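Local coordinates for putative carboxynorspermidine decarboxylase protein (Sinorhizobium meliloti, PDB 3MT1) that probably decarboxylates carboxynorspermidine and carboxyspermidine with the help of pyridoxal 5'-phosphate, working as a homodimer in polyamine biosynthesis, at residues I21-E26 with P208-S213; L47-M52 with E68-E73; P5-D10 with T240-T245; I263-L268 with N333-P338. All coordinates share one frame; numbering follows the deposited sequence.

The four contacts show how a class-II decarboxylase builds one subunit from a closed parallel barrel and a mixed sheet. Contacts 1 and 2 belong to the barrel side and touch each other, Arg25 NH1 lying 3.1 Å from Tyr51 O. Contacts 3 and 4 belong to the mixed-sheet side; their centres are about 13 Å apart, and Tyr7 OH probably hydrogen-bonds His266 O. Contacts 1 and 2 are nested in the loop that contact 3 closes. Contacts 2 and 3 come near the predicted substrate residues: the side chain of Glu233 is about 9 Å from that of Thr240 and about 11 Å from that of Met48, while that of Asp269 is about 10 Å from that of Tyr7.

Contact 1: residues I21-E26 with P208-S213; sequences IAHVRE and PVDAFS
Helices 21-26 and 209-213 run in roughly the same direction, their axes 9.6 Å apart at closest approach and crossing at -36°, with Val24 and Ser213 nearest in the backbone. His23 reaches across to Asp210: NE2 donates to OD1 over 3.0 Å, the acceptor close to the imidazole plane, and meets OD1 on its syn side, 31° out of the carboxylate plane. Ring and carboxylate are turned 71° against each other. With CG anti to the backbone N, the imidazole extends across Val209, whose CG1 lies 3.5 Å from His23 CD2. The same methyl also meets Val24 CG2 at 3.6 Å, and the other branch of Val24, CG1, approaches Phe212 CE2. Ser213 turns its hydroxyl back to Val209 O, which accepts from Ser213 OG and N on opposite faces of its plane. With an alanine in place of His23, Asp210 would probably lose this partner and Val209 CG1 part of its packing. Phe202 also touches Val24 and Phe212. Such packing of outer helices is characteristic of the alpha/beta barrel: helix 11-28 leads into its first strand and helix 209-223 into its last, so the two lie side by side where the barrel closes.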
loop_
_atom_site.group_PDB
_atom_site.type_symbol
_atom_site.label_atom_id
_atom_site.label_comp_id
_atom_site.label_asym_id
_atom_site.label_seq_id
_atom_site.Cartn_x
_atom_site.Cartn_y
_atom_site.Cartn_z
ATOM N N ILE B 21 -22.040 -13.691 -15.257
ATOM C CA ILE B 21 -22.411 -12.298 -15.488
ATOM C C ILE B 21 -23.341 -12.094 -16.724
ATOM O O ILE B 21 -24.460 -11.599 -16.583
ATOM C CB ILE B 21 -21.136 -11.395 -15.535
ATOM C CG1 ILE B 21 -20.545 -11.320 -14.119
ATOM C CG2 ILE B 21 -21.467 -10.010 -16.089
ATOM C CD1 ILE B 21 -19.399 -10.382 -13.913
ATOM N N ALA B 22 -22.884 -12.491 -17.906
ATOM C CA ALA B 22 -23.707 -12.473 -19.121
ATOM C C ALA B 22 -25.131 -13.090 -18.891
ATOM O O ALA B 22 -26.171 -12.480 -19.216
ATOM C CB ALA B 22 -22.978 -13.199 -20.222
ATOM N N HIS B 23 -25.160 -14.290 -18.314
ATOM C CA HIS B 23 -26.406 -14.972 -17.968
ATOM C C HIS B 23 -27.327 -14.014 -17.185
ATOM O O HIS B 23 -28.469 -13.811 -17.556
ATOM C CB HIS B 23 -26.066 -16.230 -17.166
ATOM C CG HIS B 23 -27.249 -17.027 -16.743
ATOM N ND1 HIS B 23 -27.726 -18.093 -17.474
ATOM C CD2 HIS B 23 -28.044 -16.932 -15.651
ATOM C CE1 HIS B 23 -28.772 -18.613 -16.855
ATOM N NE2 HIS B 23 -28.986 -17.926 -15.747
ATOM N N VAL B 24 -26.802 -13.377 -16.143
ATOM C CA VAL B 24 -27.573 -12.398 -15.395
ATOM C C VAL B 24 -28.046 -11.244 -16.286
ATOM O O VAL B 24 -29.217 -10.885 -16.245
ATOM C CB VAL B 24 -26.767 -11.822 -14.217
ATOM C CG1 VAL B 24 -27.424 -10.536 -13.681
ATOM C CG2 VAL B 24 -26.575 -12.877 -13.123
ATOM N N ARG B 25 -27.145 -10.677 -17.086
ATOM C CA ARG B 25 -27.495 -9.584 -17.981
ATOM C C ARG B 25 -28.625 -10.015 -18.923
ATOM O O ARG B 25 -29.539 -9.256 -19.218
ATOM C CB ARG B 25 -26.283 -9.168 -18.818
ATOM C CG ARG B 25 -25.117 -8.721 -18.001
ATOM C CD ARG B 25 -23.867 -8.354 -18.816
ATOM N NE ARG B 25 -24.139 -7.687 -20.078
ATOM C CZ ARG B 25 -24.024 -8.290 -21.261
ATOM N NH1 ARG B 25 -23.621 -9.555 -21.330
ATOM N NH2 ARG B 25 -24.303 -7.630 -22.378
ATOM N N GLU B 26 -28.549 -11.250 -19.384
ATOM C CA GLU B 26 -29.482 -11.777 -20.352
ATOM C C GLU B 26 -30.884 -11.964 -19.695
ATOM O O GLU B 26 -31.909 -11.498 -20.225
ATOM C CB GLU B 26 -28.878 -13.093 -20.859
ATOM C CG GLU B 26 -29.614 -13.832 -21.950
ATOM C CD GLU B 26 -29.169 -15.308 -22.010
ATOM O OE1 GLU B 26 -28.045 -15.614 -21.519
ATOM O OE2 GLU B 26 -29.924 -16.154 -22.545
ATOM N N PRO B 208 -28.441 -18.230 -6.200
ATOM C CA PRO B 208 -29.699 -18.390 -6.954
ATOM C C PRO B 208 -29.778 -17.315 -8.019
ATOM O O PRO B 208 -30.550 -16.358 -7.911
ATOM C CB PRO B 208 -30.786 -18.199 -5.896
ATOM C CG PRO B 208 -30.049 -17.968 -4.543
ATOM C CD PRO B 208 -28.661 -17.565 -4.903
ATOM N N VAL B 209 -28.959 -17.504 -9.046
ATOM C CA VAL B 209 -28.751 -16.537 -10.102
ATOM C C VAL B 209 -30.043 -16.151 -10.839
ATOM O O VAL B 209 -30.196 -15.015 -11.301
ATOM C CB VAL B 209 -27.632 -17.055 -11.048
ATOM C CG1 VAL B 209 -27.534 -16.238 -12.310
ATOM C CG2 VAL B 209 -26.286 -17.001 -10.321
ATOM N N ASP B 210 -30.988 -17.090 -10.900
ATOM C CA ASP B 210 -32.230 -16.913 -11.664
ATOM C C ASP B 210 -33.326 -16.267 -10.841
ATOM O O ASP B 210 -34.030 -15.392 -11.325
ATOM C CB ASP B 210 -32.691 -18.244 -12.230
ATOM C CG ASP B 210 -31.729 -18.792 -13.277
ATOM O OD1 ASP B 210 -31.592 -18.167 -14.364
ATOM O OD2 ASP B 210 -31.112 -19.850 -13.006
ATOM N N ALA B 211 -33.462 -16.693 -9.597
ATOM C CA ALA B 211 -34.234 -15.936 -8.633
ATOM C C ALA B 211 -33.762 -14.458 -8.611
ATOM O O ALA B 211 -34.556 -13.530 -8.734
ATOM C CB ALA B 211 -34.102 -16.580 -7.246
ATOM N N PHE B 212 -32.462 -14.248 -8.473
ATOM C CA PHE B 212 -31.862 -12.905 -8.440
ATOM C C PHE B 212 -32.107 -12.057 -9.710
ATOM O O PHE B 212 -32.372 -10.858 -9.602
ATOM C CB PHE B 212 -30.374 -13.066 -8.155
ATOM C CG PHE B 212 -29.562 -11.839 -8.363
ATOM C CD1 PHE B 212 -29.531 -10.834 -7.406
ATOM C CD2 PHE B 212 -28.761 -11.711 -9.497
ATOM C CE1 PHE B 212 -28.740 -9.707 -7.576
ATOM C CE2 PHE B 212 -27.976 -10.582 -9.681
ATOM C CZ PHE B 212 -27.958 -9.578 -8.708
ATOM N N SER B 213 -31.994 -12.689 -10.883
ATOM C CA SER B 213 -32.384 -12.094 -12.170
ATOM C C SER B 213 -33.847 -11.688 -12.203
ATOM O O SER B 213 -34.192 -10.626 -12.722
ATOM C CB SER B 213 -32.158 -13.080 -13.314
ATOM O OG SER B 213 -30.770 -13.260 -13.554
#

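Contact 2: residues L47-M52 with E68-E73; sequences LMRDYM and ERFGKE
Segments 47-52 and 68-73 each carry the last part of a helix into a loop, and come closest in the backbone at Arg49 and Phe70, whose CA atoms are 6.6 Å apart. A type I turn from Arg49 to Met52 presents two carbonyls to the ammonium group of Lys72. NZ gives one bond of 2.8 Å to Met52 O, almost in line with that carbonyl, and another of 3.0 Å to Arg49 O, tilted from its plane. Arg49 O also takes the turn's own bond from Met52 N, on the opposite face, so the lysine fastens the turn from outside. An extended chain beyond CG carries NZ there. The Arg49 and Phe70 side chains run past one another in opposing senses, guanidinium and ring nearly parallel (7°); Arg49 CD rests 3.3 Å from Phe70 O, and Lys72 CG lies over one guanidinium face. The buried Phe70 ring has Met52 CB at its edge (4.3 Å from CZ) and Met48 CB near CE2, while Phe45 meets it edge-to-face. Gly71 leaves the helix with positive phi, beside Arg49 NH1. Salt-bridged Arg69 extends this side to Glu361 of the second subunit. Such helix-end loops leading into successive parallel strands are characteristic of the alpha/beta barrel.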
loop_
_atom_site.group_PDB
_atom_site.type_symbol
_atom_site.label_atom_id
_atom_site.label_comp_id
_atom_site.label_asym_id
_atom_site.label_seq_id
_atom_site.Cartn_x
_atom_site.Cartn_y
_atom_site.Cartn_z
ATOM N N LEU B 47 -10.714 -9.900 -23.027
ATOM C CA LEU B 47 -11.502 -11.063 -22.668
ATOM C C LEU B 47 -12.822 -10.702 -21.969
ATOM O O LEU B 47 -13.841 -11.263 -22.314
ATOM C CB LEU B 47 -10.680 -12.114 -21.910
ATOM C CG LEU B 47 -11.451 -13.184 -21.127
ATOM C CD1 LEU B 47 -12.038 -14.288 -22.036
ATOM C CD2 LEU B 47 -10.552 -13.789 -20.065
HETATM N N MSE B 48 -12.827 -9.731 -21.060
HETATM C CA MSE B 48 -14.040 -9.394 -20.307
HETATM C C MSE B 48 -15.080 -8.568 -21.089
HETATM O O MSE B 48 -16.279 -8.651 -20.808
HETATM C CB MSE B 48 -13.670 -8.657 -19.013
HETATM C CG MSE B 48 -12.758 -9.436 -18.141
HETATM SE SE MSE B 48 -11.960 -8.425 -16.707
HETATM C CE MSE B 48 -13.432 -8.452 -15.495
ATOM N N ARG B 49 -14.606 -7.752 -22.028
ATOM C CA ARG B 49 -15.436 -6.829 -22.800
ATOM C C ARG B 49 -16.752 -7.447 -23.321
ATOM O O ARG B 49 -17.834 -6.885 -23.133
ATOM C CB ARG B 49 -14.616 -6.266 -23.988
ATOM C CG ARG B 49 -14.918 -4.826 -24.323
ATOM C CD ARG B 49 -14.197 -4.282 -25.551
ATOM N NE ARG B 49 -15.186 -3.735 -26.498
ATOM C CZ ARG B 49 -15.106 -2.556 -27.134
ATOM N NH1 ARG B 49 -14.074 -1.723 -26.920
ATOM N NH2 ARG B 49 -16.079 -2.186 -27.986
ATOM N N ASP B 50 -16.657 -8.599 -23.982
ATOM C CA ASP B 50 -17.832 -9.145 -24.649
ATOM C C ASP B 50 -18.895 -9.695 -23.705
ATOM O O ASP B 50 -19.967 -10.081 -24.157
ATOM C CB ASP B 50 -17.436 -10.192 -25.683
ATOM C CG ASP B 50 -16.548 -9.620 -26.779
ATOM O OD1 ASP B 50 -16.826 -8.490 -27.262
ATOM O OD2 ASP B 50 -15.573 -10.303 -27.155
ATOM N N TYR B 51 -18.608 -9.706 -22.401
ATOM C CA TYR B 51 -19.528 -10.255 -21.423
ATOM C C TYR B 51 -20.085 -9.196 -20.508
ATOM O O TYR B 51 -21.000 -9.469 -19.717
ATOM C CB TYR B 51 -18.876 -11.353 -20.577
ATOM C CG TYR B 51 -18.299 -12.564 -21.318
ATOM C CD1 TYR B 51 -19.058 -13.733 -21.494
ATOM C CD2 TYR B 51 -16.980 -12.550 -21.811
ATOM C CE1 TYR B 51 -18.512 -14.863 -22.128
ATOM C CE2 TYR B 51 -16.431 -13.657 -22.463
ATOM C CZ TYR B 51 -17.200 -14.824 -22.610
ATOM O OH TYR B 51 -16.667 -15.935 -23.256
HETATM N N MSE B 52 -19.535 -7.997 -20.600
HETATM C CA MSE B 52 -19.942 -6.901 -19.739
HETATM C C MSE B 52 -20.322 -5.650 -20.507
HETATM O O MSE B 52 -20.262 -5.625 -21.742
HETATM C CB MSE B 52 -18.863 -6.607 -18.713
HETATM C CG MSE B 52 -18.534 -7.832 -17.864
HETATM SE SE MSE B 52 -17.242 -7.408 -16.463
HETATM C CE MSE B 52 -18.446 -6.816 -15.134
ATOM N N GLU B 68 -10.351 4.333 -22.400
ATOM C CA GLU B 68 -9.307 3.985 -23.378
ATOM C C GLU B 68 -9.052 2.512 -23.587
ATOM O O GLU B 68 -8.704 2.122 -24.675
ATOM C CB GLU B 68 -7.994 4.705 -23.078
ATOM C CG GLU B 68 -8.158 6.225 -23.244
ATOM C CD GLU B 68 -6.893 7.032 -23.020
ATOM O OE1 GLU B 68 -5.819 6.428 -22.783
ATOM O OE2 GLU B 68 -6.973 8.277 -23.075
ATOM N N ARG B 69 -9.219 1.674 -22.575
ATOM C CA ARG B 69 -8.822 0.274 -22.740
ATOM C C ARG B 69 -10.002 -0.654 -22.578
ATOM O O ARG B 69 -9.902 -1.826 -22.871
ATOM C CB ARG B 69 -7.783 -0.158 -21.677
ATOM C CG ARG B 69 -6.475 0.531 -21.639
ATOM C CD ARG B 69 -5.716 0.353 -22.891
ATOM N NE ARG B 69 -4.453 1.044 -22.804
ATOM C CZ ARG B 69 -3.447 0.872 -23.660
ATOM N NH1 ARG B 69 -3.561 0.010 -24.679
ATOM N NH2 ARG B 69 -2.312 1.557 -23.478
ATOM N N PHE B 70 -11.099 -0.183 -22.022
ATOM C CA PHE B 70 -12.210 -1.094 -21.867
ATOM C C PHE B 70 -13.296 -0.796 -22.863
ATOM O O PHE B 70 -13.828 -1.713 -23.466
ATOM C CB PHE B 70 -12.756 -1.105 -20.442
ATOM C CG PHE B 70 -13.651 -2.292 -20.149
ATOM C CD1 PHE B 70 -14.922 -2.390 -20.716
ATOM C CD2 PHE B 70 -13.216 -3.310 -19.320
ATOM C CE1 PHE B 70 -15.713 -3.490 -20.462
ATOM C CE2 PHE B 70 -14.029 -4.405 -19.028
ATOM C CZ PHE B 70 -15.263 -4.496 -19.582
ATOM N N GLY B 71 -13.607 0.489 -23.056
ATOM C CA GLY B 71 -14.628 0.909 -24.009
ATOM C C GLY B 71 -16.027 0.689 -23.477
ATOM O O GLY B 71 -16.206 0.450 -22.276
ATOM N N LYS B 72 -17.013 0.759 -24.372
ATOM C CA LYS B 72 -18.438 0.577 -24.037
ATOM C C LYS B 72 -18.895 1.705 -23.080
ATOM O O LYS B 72 -18.458 2.839 -23.247
ATOM C CB LYS B 72 -18.732 -0.835 -23.486
ATOM C CG LYS B 72 -18.527 -2.017 -24.497
ATOM C CD LYS B 72 -19.281 -3.280 -24.000
ATOM C CE LYS B 72 -19.369 -4.389 -25.048
ATOM N NZ LYS B 72 -20.148 -5.580 -24.540
ATOM N N GLU B 73 -19.754 1.422 -22.111
ATOM C CA GLU B 73 -20.227 2.466 -21.209
ATOM C C GLU B 73 -19.229 2.736 -20.064
ATOM O O GLU B 73 -18.760 1.795 -19.389
ATOM C CB GLU B 73 -21.590 2.072 -20.609
ATOM C CG GLU B 73 -22.687 3.106 -20.897
ATOM C CD GLU B 73 -24.003 2.830 -20.195
ATOM O OE1 GLU B 73 -24.782 1.983 -20.721
ATOM O OE2 GLU B 73 -24.247 3.490 -19.153
#

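Contact 3: residues P5-D10 with T240-T245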
loop_
_atom_site.group_PDB
_atom_site.type_symbol
_atom_site.label_atom_id
_atom_site.label_comp_id
_atom_site.label_asym_id
_atom_site.label_seq_id
_atom_site.Cartn_x
_atom_site.Cartn_y
_atom_site.Cartn_z
ATOM N N PRO B 5 7.739 -13.942 -7.102
ATOM C CA PRO B 5 6.300 -14.091 -7.056
ATOM C C PRO B 5 5.677 -13.590 -8.343
ATOM O O PRO B 5 6.261 -12.736 -9.037
ATOM C CB PRO B 5 5.901 -13.166 -5.897
ATOM C CG PRO B 5 6.910 -12.082 -5.900
ATOM C CD PRO B 5 8.204 -12.779 -6.315
ATOM N N TYR B 6 4.504 -14.112 -8.667
ATOM C CA TYR B 6 3.672 -13.527 -9.700
ATOM C C TYR B 6 2.180 -13.798 -9.399
ATOM O O TYR B 6 1.841 -14.767 -8.681
ATOM C CB TYR B 6 4.069 -14.031 -11.098
ATOM C CG TYR B 6 4.128 -15.538 -11.233
ATOM C CD1 TYR B 6 3.010 -16.271 -11.609
ATOM C CD2 TYR B 6 5.309 -16.230 -10.996
ATOM C CE1 TYR B 6 3.072 -17.665 -11.746
ATOM C CE2 TYR B 6 5.371 -17.614 -11.121
ATOM C CZ TYR B 6 4.245 -18.321 -11.487
ATOM O OH TYR B 6 4.312 -19.687 -11.603
ATOM N N TYR B 7 1.314 -12.915 -9.911
ATOM C CA TYR B 7 -0.121 -13.106 -9.842
ATOM C C TYR B 7 -0.485 -13.865 -11.093
ATOM O O TYR B 7 -0.133 -13.428 -12.202
ATOM C CB TYR B 7 -0.846 -11.763 -9.876
ATOM C CG TYR B 7 -0.545 -10.774 -8.758
ATOM C CD1 TYR B 7 0.305 -9.685 -8.983
ATOM C CD2 TYR B 7 -1.171 -10.876 -7.511
ATOM C CE1 TYR B 7 0.582 -8.752 -7.978
ATOM C CE2 TYR B 7 -0.915 -9.946 -6.485
ATOM C CZ TYR B 7 -0.031 -8.878 -6.728
ATOM O OH TYR B 7 0.259 -7.934 -5.743
ATOM N N LEU B 8 -1.197 -14.983 -10.962
ATOM C CA LEU B 8 -1.528 -15.782 -12.148
ATOM C C LEU B 8 -3.014 -15.721 -12.410
ATOM O O LEU B 8 -3.820 -16.221 -11.633
ATOM C CB LEU B 8 -1.066 -17.223 -11.967
ATOM C CG LEU B 8 -1.259 -18.228 -13.110
ATOM C CD1 LEU B 8 -0.730 -17.722 -14.382
ATOM C CD2 LEU B 8 -0.566 -19.572 -12.796
ATOM N N ILE B 9 -3.393 -15.074 -13.489
ATOM C CA ILE B 9 -4.784 -14.986 -13.802
ATOM C C ILE B 9 -5.169 -16.155 -14.693
ATOM O O ILE B 9 -4.663 -16.289 -15.806
ATOM C CB ILE B 9 -5.112 -13.661 -14.477
ATOM C CG1 ILE B 9 -4.815 -12.496 -13.509
ATOM C CG2 ILE B 9 -6.577 -13.666 -14.997
ATOM C CD1 ILE B 9 -4.562 -11.151 -14.243
ATOM N N ASP B 10 -6.049 -17.008 -14.177
ATOM C CA ASP B 10 -6.491 -18.172 -14.912
ATOM C C ASP B 10 -7.585 -17.813 -15.945
ATOM O O ASP B 10 -8.743 -17.558 -15.594
ATOM C CB ASP B 10 -6.956 -19.307 -13.961
ATOM C CG ASP B 10 -7.344 -20.587 -14.720
ATOM O OD1 ASP B 10 -6.577 -21.590 -14.665
ATOM O OD2 ASP B 10 -8.409 -20.584 -15.416
ATOM N N THR B 240 -7.802 -15.939 -9.724
ATOM C CA THR B 240 -6.394 -15.591 -9.746
ATOM C C THR B 240 -5.670 -16.084 -8.498
ATOM O O THR B 240 -6.218 -16.058 -7.423
ATOM C CB THR B 240 -6.266 -14.054 -9.849
ATOM O OG1 THR B 240 -6.980 -13.596 -11.018
ATOM C CG2 THR B 240 -4.794 -13.581 -9.900
ATOM N N THR B 241 -4.415 -16.497 -8.652
ATOM C CA THR B 241 -3.579 -16.875 -7.509
ATOM C C THR B 241 -2.329 -15.995 -7.414
ATOM O O THR B 241 -1.903 -15.401 -8.419
ATOM C CB THR B 241 -3.135 -18.336 -7.613
ATOM O OG1 THR B 241 -2.535 -18.544 -8.907
ATOM C CG2 THR B 241 -4.348 -19.310 -7.436
ATOM N N LEU B 242 -1.752 -15.899 -6.210
ATOM C CA LEU B 242 -0.414 -15.336 -6.050
ATOM C C LEU B 242 0.583 -16.491 -5.809
ATOM O O LEU B 242 0.556 -17.112 -4.750
ATOM C CB LEU B 242 -0.358 -14.286 -4.903
ATOM C CG LEU B 242 1.015 -13.704 -4.494
ATOM C CD1 LEU B 242 1.793 -13.084 -5.677
ATOM C CD2 LEU B 242 0.972 -12.729 -3.256
ATOM N N GLU B 243 1.457 -16.756 -6.781
ATOM C CA GLU B 243 2.441 -17.824 -6.688
ATOM C C GLU B 243 3.727 -17.439 -5.940
ATOM O O GLU B 243 4.394 -16.474 -6.325
ATOM C CB GLU B 243 2.775 -18.301 -8.098
ATOM C CG GLU B 243 1.537 -18.738 -8.897
ATOM C CD GLU B 243 0.764 -19.895 -8.252
ATOM O OE1 GLU B 243 1.386 -20.875 -7.737
ATOM O OE2 GLU B 243 -0.482 -19.830 -8.265
ATOM N N VAL B 244 4.089 -18.179 -4.891
ATOM C CA VAL B 244 5.320 -17.870 -4.129
ATOM C C VAL B 244 6.200 -19.115 -3.816
ATOM O O VAL B 244 5.748 -20.257 -3.936
ATOM C CB VAL B 244 5.050 -17.115 -2.786
ATOM C CG1 VAL B 244 4.219 -15.854 -3.002
ATOM C CG2 VAL B 244 4.376 -18.039 -1.765
ATOM N N THR B 245 7.443 -18.863 -3.401
ATOM C CA THR B 245 8.392 -19.888 -3.087
ATOM C C THR B 245 8.763 -19.722 -1.632
ATOM O O THR B 245 8.781 -18.608 -1.130
ATOM C CB THR B 245 9.658 -19.770 -3.984
ATOM O OG1 THR B 245 9.281 -19.929 -5.353
ATOM C CG2 THR B 245 10.632 -20.861 -3.694
HETATM O O HOH W 1 -4.498 -18.720 -11.155
#
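The Tyr6 ring carries Glu243 CB over one face, 3.8 Å from the ring centroid and 17° off the normal, a CH-pi contact in which Glu243 CG lies near CE1. On the other side of the sheet, Tyr7 has Leu242 CD1 over one face, 4.1 Å from CD2. Tyr6 has CG set between backbone N and carbonyl carbon (chi1 53°), which brings its ring over the neighbouring strand. The strands are antiparallel. Tyr6-Glu243 and Leu8-Thr241 are hydrogen-bonded pairs; Leu8 N to Thr241 O is 2.7 Å and Glu243 N to Tyr6 O is 2.8 Å, while Tyr6 N to Glu243 O is weak. Tyr7-Leu242 and Ile9-Thr240 are non-hydrogen-bonded pairs. Thr241 OG1 donates to the anti lone pair of Glu243 OE2, and a water bridges OG1 and Leu8 O. With a glycine in place of Tyr6 the ring over Glu243 CB and CG is gone, and a gap would probably open beside the aliphatic part of Glu243. Tyr7 OH bonds His266 O. Each carboxylate oxygen of Glu243 has a partner, Thr241 on OE2 and Arg315 with Ser317 on OE1, which would probably favour the charged form between the two chain-distant strands of the mixed sheet.

Contact 4: residues I263-L268 with N333-P338; sequences IEAHML and NGVKMP
The Pro338 ring lies over one face of the His266 imidazole, its CG 3.6 Å from His266 CG; the two side chains approach at a slant, and Pro338 CD is modelled too close to the ring for the exact CH-pi geometry to be trusted. On the opposite face of the same ring sits CB of Ala265, its neighbour in the chain, so the flat group is enclosed between the two. With CG anti to the carbonyl carbon (chi1 -53°), the ring is turned toward the loop. Ser261 OG holds ND1, while NE2 sits 2.9 Å from a water at the ring edge that donates to Val335 O. The segments join the short helix 263-266 to the loop that precedes strand 339-343 of the mixed sheet, beside the dimer interface of this class-II decarboxylase. Val335 reaches the ring and the helix together: CG2 is 3.7 Å from His266 CE1 and 4.1 Å from Ala265 CB. Lys336 O lies 3.1 Å from His266 NE2. Across the interface, Glu264 pairs with Lys328 of the second subunit, and Asn333 O accepts from Ser59 of that subunit.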
loop_
_atom_site.group_PDB
_atom_site.type_symbol
_atom_site.label_atom_id
_atom_site.label_comp_id
_atom_site.label_asym_id
_atom_site.label_seq_id
_atom_site.Cartn_x
_atom_site.Cartn_y
_atom_site.Cartn_z
ATOM N N ILE B 263 2.755 -9.343 2.463
ATOM C CA ILE B 263 1.369 -8.885 2.474
ATOM C C ILE B 263 1.255 -7.369 2.395
ATOM O O ILE B 263 0.286 -6.865 1.829
ATOM C CB ILE B 263 0.493 -9.431 3.648
ATOM C CG1 ILE B 263 1.029 -9.007 5.022
ATOM C CG2 ILE B 263 0.366 -10.927 3.570
ATOM C CD1 ILE B 263 -0.029 -9.022 6.071
ATOM N N GLU B 264 2.244 -6.638 2.912
ATOM C CA GLU B 264 2.150 -5.195 2.847
ATOM C C GLU B 264 2.266 -4.699 1.411
ATOM O O GLU B 264 1.562 -3.764 1.000
ATOM C CB GLU B 264 3.160 -4.468 3.764
ATOM C CG GLU B 264 2.899 -2.964 3.743
ATOM C CD GLU B 264 3.602 -2.193 4.831
ATOM O OE1 GLU B 264 4.019 -2.812 5.818
ATOM O OE2 GLU B 264 3.771 -0.968 4.690
ATOM N N ALA B 265 3.134 -5.348 0.646
ATOM C CA ALA B 265 3.444 -4.869 -0.689
ATOM C C ALA B 265 2.512 -5.452 -1.726
ATOM O O ALA B 265 2.332 -4.860 -2.786
ATOM C CB ALA B 265 4.876 -5.197 -1.042
ATOM N N HIS B 266 1.944 -6.614 -1.438
ATOM C CA HIS B 266 1.339 -7.454 -2.500
ATOM C C HIS B 266 -0.113 -7.842 -2.311
ATOM O O HIS B 266 -0.764 -8.198 -3.276
ATOM C CB HIS B 266 2.184 -8.706 -2.759
ATOM C CG HIS B 266 3.616 -8.388 -3.037
ATOM N ND1 HIS B 266 4.654 -9.224 -2.686
ATOM C CD2 HIS B 266 4.188 -7.297 -3.613
ATOM C CE1 HIS B 266 5.799 -8.672 -3.050
ATOM N NE2 HIS B 266 5.545 -7.499 -3.606
HETATM N N MSE B 267 -0.610 -7.778 -1.080
HETATM C CA MSE B 267 -1.976 -8.200 -0.746
HETATM C C MSE B 267 -2.425 -7.378 0.467
HETATM O O MSE B 267 -2.738 -7.896 1.544
HETATM C CB MSE B 267 -1.980 -9.703 -0.480
HETATM C CG MSE B 267 -2.131 -10.594 -1.757
HETATM SE SE MSE B 267 -2.263 -12.453 -1.138
HETATM C CE MSE B 267 -4.228 -12.553 -1.072
ATOM N N LEU B 268 -2.416 -6.063 0.262
ATOM C CA LEU B 268 -2.393 -5.105 1.324
ATOM C C LEU B 268 -3.684 -5.117 2.124
ATOM O O LEU B 268 -3.683 -4.794 3.305
ATOM C CB LEU B 268 -2.076 -3.727 0.742
ATOM C CG LEU B 268 -2.234 -2.437 1.574
ATOM C CD1 LEU B 268 -1.286 -2.399 2.796
ATOM C CD2 LEU B 268 -2.086 -1.148 0.721
ATOM N N ASN B 333 9.868 -1.875 1.319
ATOM C CA ASN B 333 11.128 -2.580 1.562
ATOM C C ASN B 333 11.984 -2.772 0.301
ATOM O O ASN B 333 13.054 -3.357 0.363
ATOM C CB ASN B 333 10.881 -3.937 2.277
ATOM C CG ASN B 333 10.923 -3.829 3.830
ATOM O OD1 ASN B 333 10.535 -2.811 4.412
ATOM N ND2 ASN B 333 11.401 -4.895 4.489
ATOM N N GLY B 334 11.517 -2.264 -0.834
ATOM C CA GLY B 334 12.089 -2.599 -2.119
ATOM C C GLY B 334 11.924 -4.066 -2.513
ATOM O O GLY B 334 12.566 -4.532 -3.471
ATOM N N VAL B 335 11.093 -4.827 -1.806
ATOM C CA VAL B 335 10.880 -6.201 -2.267
ATOM C C VAL B 335 10.370 -6.265 -3.706
ATOM O O VAL B 335 9.669 -5.372 -4.186
ATOM C CB VAL B 335 10.041 -7.139 -1.324
ATOM C CG1 VAL B 335 10.558 -7.088 0.102
ATOM C CG2 VAL B 335 8.575 -6.825 -1.401
ATOM N N LYS B 336 10.816 -7.307 -4.396
ATOM C CA LYS B 336 10.428 -7.575 -5.773
ATOM C C LYS B 336 8.913 -7.548 -5.941
ATOM O O LYS B 336 8.193 -8.178 -5.170
ATOM C CB LYS B 336 10.977 -8.940 -6.216
ATOM C CG LYS B 336 11.170 -8.969 -7.721
ATOM C CD LYS B 336 11.508 -10.339 -8.284
ATOM C CE LYS B 336 11.454 -10.266 -9.804
ATOM N NZ LYS B 336 11.069 -11.614 -10.326
HETATM N N MSE B 337 8.445 -6.800 -6.928
HETATM C CA MSE B 337 7.046 -6.712 -7.176
HETATM C C MSE B 337 6.574 -7.896 -8.050
HETATM O O MSE B 337 7.270 -8.308 -8.960
HETATM C CB MSE B 337 6.734 -5.369 -7.829
HETATM C CG MSE B 337 5.238 -5.053 -7.918
HETATM SE SE MSE B 337 5.021 -3.290 -8.669
HETATM C CE MSE B 337 5.114 -2.250 -7.010
ATOM N N PRO B 338 5.386 -8.455 -7.776
ATOM C CA PRO B 338 5.128 -9.668 -8.535
ATOM C C PRO B 338 4.792 -9.401 -9.982
ATOM O O PRO B 338 4.111 -8.431 -10.291
ATOM C CB PRO B 338 3.942 -10.310 -7.792
ATOM C CG PRO B 338 3.980 -9.726 -6.380
ATOM C CD PRO B 338 4.497 -8.328 -6.600
HETATM O O HOH W 2 6.842 -5.045 -4.554
#